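Molybdopterin synthase sulfur carrier subunit (Homo sapiens, PDB 5MPO) serves as the thiocarboxylated sulfur donor of molybdopterin synthase, supplying the sulfur that converts precursor Z into the dithiolene-bearing molybdopterin. Local coordinates at residues V27-T37 with I59-A67. Numbering follows the deposited sequence.
Sequences VLYFAKSAEIT and IETRHPGLA
Thr-37 holds OG1 between its backbone N and carbonyl carbon (chi1 79°), which leaves CG2 anti to the carbonyl carbon and over the centre of the Tyr-29 ring, 3.4 Å above its plane. His-63 turns CG anti to its own carbonyl carbon (chi1 -54°), bringing one face of the imidazole under Thr-37 CB. The evidence for a CH-pi contact is direct: Thr-37 CB stands 3.8 Å from the ring centroid of His-63, 18° off the ring normal. Thr-37 CG2 also touches Leu-66 CD2 at 3.7 Å, so one methyl joins the phenol to the leucine. In the plane of the phenol, at its edge, Ile-59 CG2 approaches Tyr-29 CE1 to 3.7 Å, while Leu-66 CD1 meets that same CE1 at 3.9 Å. Tyr-29 OH and His-63 NE2 both hydrogen-bond to Glu-42 on strand 41-45, which ties the two polar ends together. Were His-63 an alanine, the ring face under Thr-37 CB would be gone, and Glu-42 would probably lose one of its two partners here. Farther along, Ile-36 CG2 packs 3.4 Å from Gly-65 C. Val-27 CG1 and Ile-59 CD1 meet tip to tip at 4.0 Å. Val-27 and Tyr-29 of strand 24-29 thus pack against helix 52-62, and helix 32-37 against His-63 and the 3-10 segment 64-67, the helix-across-sheet layout of the ubiquitin-like beta-grasp fold of the MoaD family.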
# COMPACT_ATOMS: atom_id res chain seq x y z
N VAL B 27 -6.91 -36.60 11.19
CA VAL B 27 -6.82 -36.14 9.82
C VAL B 27 -7.77 -34.99 9.70
O VAL B 27 -8.93 -35.09 10.17
CB VAL B 27 -7.10 -37.24 8.79
CG1 VAL B 27 -6.96 -36.71 7.36
CG2 VAL B 27 -6.09 -38.38 8.98
N LEU B 28 -7.27 -33.87 9.18
CA LEU B 28 -8.14 -32.69 9.00
C LEU B 28 -8.38 -32.47 7.50
O LEU B 28 -7.45 -32.59 6.68
CB LEU B 28 -7.49 -31.50 9.65
CG LEU B 28 -7.23 -31.62 11.17
CD1 LEU B 28 -6.62 -30.35 11.76
CD2 LEU B 28 -8.54 -31.80 11.88
N TYR B 29 -9.63 -32.23 7.13
CA TYR B 29 -9.99 -32.10 5.69
C TYR B 29 -10.48 -30.68 5.52
O TYR B 29 -11.41 -30.24 6.21
CB TYR B 29 -11.06 -33.11 5.21
CG TYR B 29 -10.64 -34.58 5.29
CD1 TYR B 29 -9.68 -35.08 4.44
CD2 TYR B 29 -11.17 -35.44 6.27
CE1 TYR B 29 -9.27 -36.41 4.53
CE2 TYR B 29 -10.77 -36.76 6.37
CZ TYR B 29 -9.81 -37.23 5.51
OH TYR B 29 -9.37 -38.52 5.58
N PHE B 30 -9.81 -29.94 4.64
CA PHE B 30 -10.16 -28.53 4.41
C PHE B 30 -10.75 -28.31 3.03
O PHE B 30 -10.35 -28.96 2.07
CB PHE B 30 -8.89 -27.67 4.64
CG PHE B 30 -8.56 -27.54 6.08
CD1 PHE B 30 -9.37 -26.77 6.88
CD2 PHE B 30 -7.56 -28.31 6.67
CE1 PHE B 30 -9.17 -26.69 8.23
CE2 PHE B 30 -7.34 -28.23 8.02
CZ PHE B 30 -8.15 -27.43 8.81
N ALA B 31 -11.69 -27.38 2.96
CA ALA B 31 -12.21 -26.84 1.68
C ALA B 31 -12.92 -27.93 0.84
O ALA B 31 -13.79 -28.60 1.39
CB ALA B 31 -11.10 -26.14 0.92
N LYS B 32 -12.55 -28.13 -0.44
CA LYS B 32 -13.14 -29.19 -1.28
C LYS B 32 -13.09 -30.56 -0.57
O LYS B 32 -14.12 -31.25 -0.51
CB LYS B 32 -12.42 -29.31 -2.64
N SER B 33 -11.91 -30.91 -0.03
CA SER B 33 -11.63 -32.24 0.55
C SER B 33 -12.62 -32.62 1.64
O SER B 33 -12.94 -33.79 1.79
CB SER B 33 -10.18 -32.34 1.08
OG SER B 33 -10.03 -31.65 2.32
N ALA B 34 -13.12 -31.63 2.39
CA ALA B 34 -14.20 -31.89 3.32
C ALA B 34 -15.53 -32.19 2.60
O ALA B 34 -16.32 -32.98 3.09
CB ALA B 34 -14.36 -30.71 4.32
N GLU B 35 -15.78 -31.53 1.47
CA GLU B 35 -17.01 -31.74 0.65
C GLU B 35 -17.04 -33.19 0.18
O GLU B 35 -18.02 -33.89 0.45
CB GLU B 35 -17.11 -30.73 -0.53
N ILE B 36 -15.94 -33.65 -0.44
CA ILE B 36 -15.73 -35.04 -0.89
C ILE B 36 -15.82 -36.08 0.23
O ILE B 36 -16.78 -36.80 0.28
CB ILE B 36 -14.36 -35.22 -1.58
CG1 ILE B 36 -14.27 -34.34 -2.83
CG2 ILE B 36 -14.11 -36.68 -1.96
CD1 ILE B 36 -12.91 -34.38 -3.51
N THR B 37 -14.85 -36.13 1.14
CA THR B 37 -14.94 -37.04 2.30
C THR B 37 -16.28 -36.90 2.99
O THR B 37 -16.78 -37.85 3.57
CB THR B 37 -13.83 -36.85 3.43
OG1 THR B 37 -14.12 -35.73 4.32
CG2 THR B 37 -12.43 -36.75 2.86
N ILE B 59 -5.38 -42.73 3.30
CA ILE B 59 -6.47 -41.76 3.36
C ILE B 59 -7.37 -41.90 2.16
O ILE B 59 -8.60 -41.88 2.32
CB ILE B 59 -5.98 -40.30 3.53
CG1 ILE B 59 -5.22 -40.17 4.85
CG2 ILE B 59 -7.17 -39.35 3.55
CD1 ILE B 59 -4.48 -38.87 5.04
N GLU B 60 -6.75 -42.04 0.98
CA GLU B 60 -7.46 -42.26 -0.32
C GLU B 60 -8.34 -43.50 -0.24
O GLU B 60 -9.56 -43.41 -0.49
CB GLU B 60 -6.44 -42.41 -1.46
CG GLU B 60 -7.00 -42.28 -2.88
CD GLU B 60 -5.89 -41.97 -3.89
OE1 GLU B 60 -4.76 -42.53 -3.80
OE2 GLU B 60 -6.11 -41.11 -4.78
N THR B 61 -7.74 -44.62 0.17
CA THR B 61 -8.47 -45.88 0.47
C THR B 61 -9.77 -45.60 1.22
O THR B 61 -10.80 -46.22 0.95
CB THR B 61 -7.62 -46.81 1.36
OG1 THR B 61 -6.58 -47.44 0.59
CG2 THR B 61 -8.49 -47.88 2.10
N ARG B 62 -9.70 -44.68 2.17
CA ARG B 62 -10.76 -44.51 3.15
C ARG B 62 -11.88 -43.62 2.66
O ARG B 62 -12.96 -43.65 3.23
CB ARG B 62 -10.15 -43.97 4.45
CG ARG B 62 -10.98 -44.23 5.71
CD ARG B 62 -10.16 -44.11 7.00
NE ARG B 62 -8.89 -44.88 6.92
CZ ARG B 62 -8.34 -45.56 7.93
NH1 ARG B 62 -8.88 -45.58 9.16
NH2 ARG B 62 -7.21 -46.22 7.71
N HIS B 63 -11.60 -42.79 1.65
CA HIS B 63 -12.62 -41.95 1.01
C HIS B 63 -12.17 -41.91 -0.44
O HIS B 63 -11.29 -41.09 -0.79
CB HIS B 63 -12.65 -40.53 1.58
CG HIS B 63 -12.80 -40.47 3.06
ND1 HIS B 63 -14.03 -40.41 3.68
CD2 HIS B 63 -11.87 -40.48 4.05
CE1 HIS B 63 -13.86 -40.41 4.99
NE2 HIS B 63 -12.56 -40.45 5.23
N PRO B 64 -12.69 -42.85 -1.27
CA PRO B 64 -12.11 -42.95 -2.63
C PRO B 64 -12.36 -41.73 -3.54
O PRO B 64 -11.55 -41.50 -4.44
CB PRO B 64 -12.72 -44.27 -3.18
CG PRO B 64 -13.15 -45.03 -1.97
CD PRO B 64 -13.59 -43.99 -0.98
N GLY B 65 -13.41 -40.93 -3.27
CA GLY B 65 -13.61 -39.63 -3.93
C GLY B 65 -12.33 -38.76 -3.99
O GLY B 65 -12.02 -38.15 -5.03
N LEU B 66 -11.57 -38.74 -2.90
CA LEU B 66 -10.27 -38.05 -2.89
C LEU B 66 -9.28 -38.45 -3.99
O LEU B 66 -8.28 -37.75 -4.18
CB LEU B 66 -9.55 -38.24 -1.54
CG LEU B 66 -10.26 -37.75 -0.28
CD1 LEU B 66 -9.30 -37.93 0.89
CD2 LEU B 66 -10.75 -36.30 -0.37
N ALA B 67 -9.52 -39.57 -4.68
CA ALA B 67 -8.65 -39.97 -5.81
C ALA B 67 -8.51 -38.90 -6.91
O ALA B 67 -7.39 -38.65 -7.40
CB ALA B 67 -9.10 -41.30 -6.39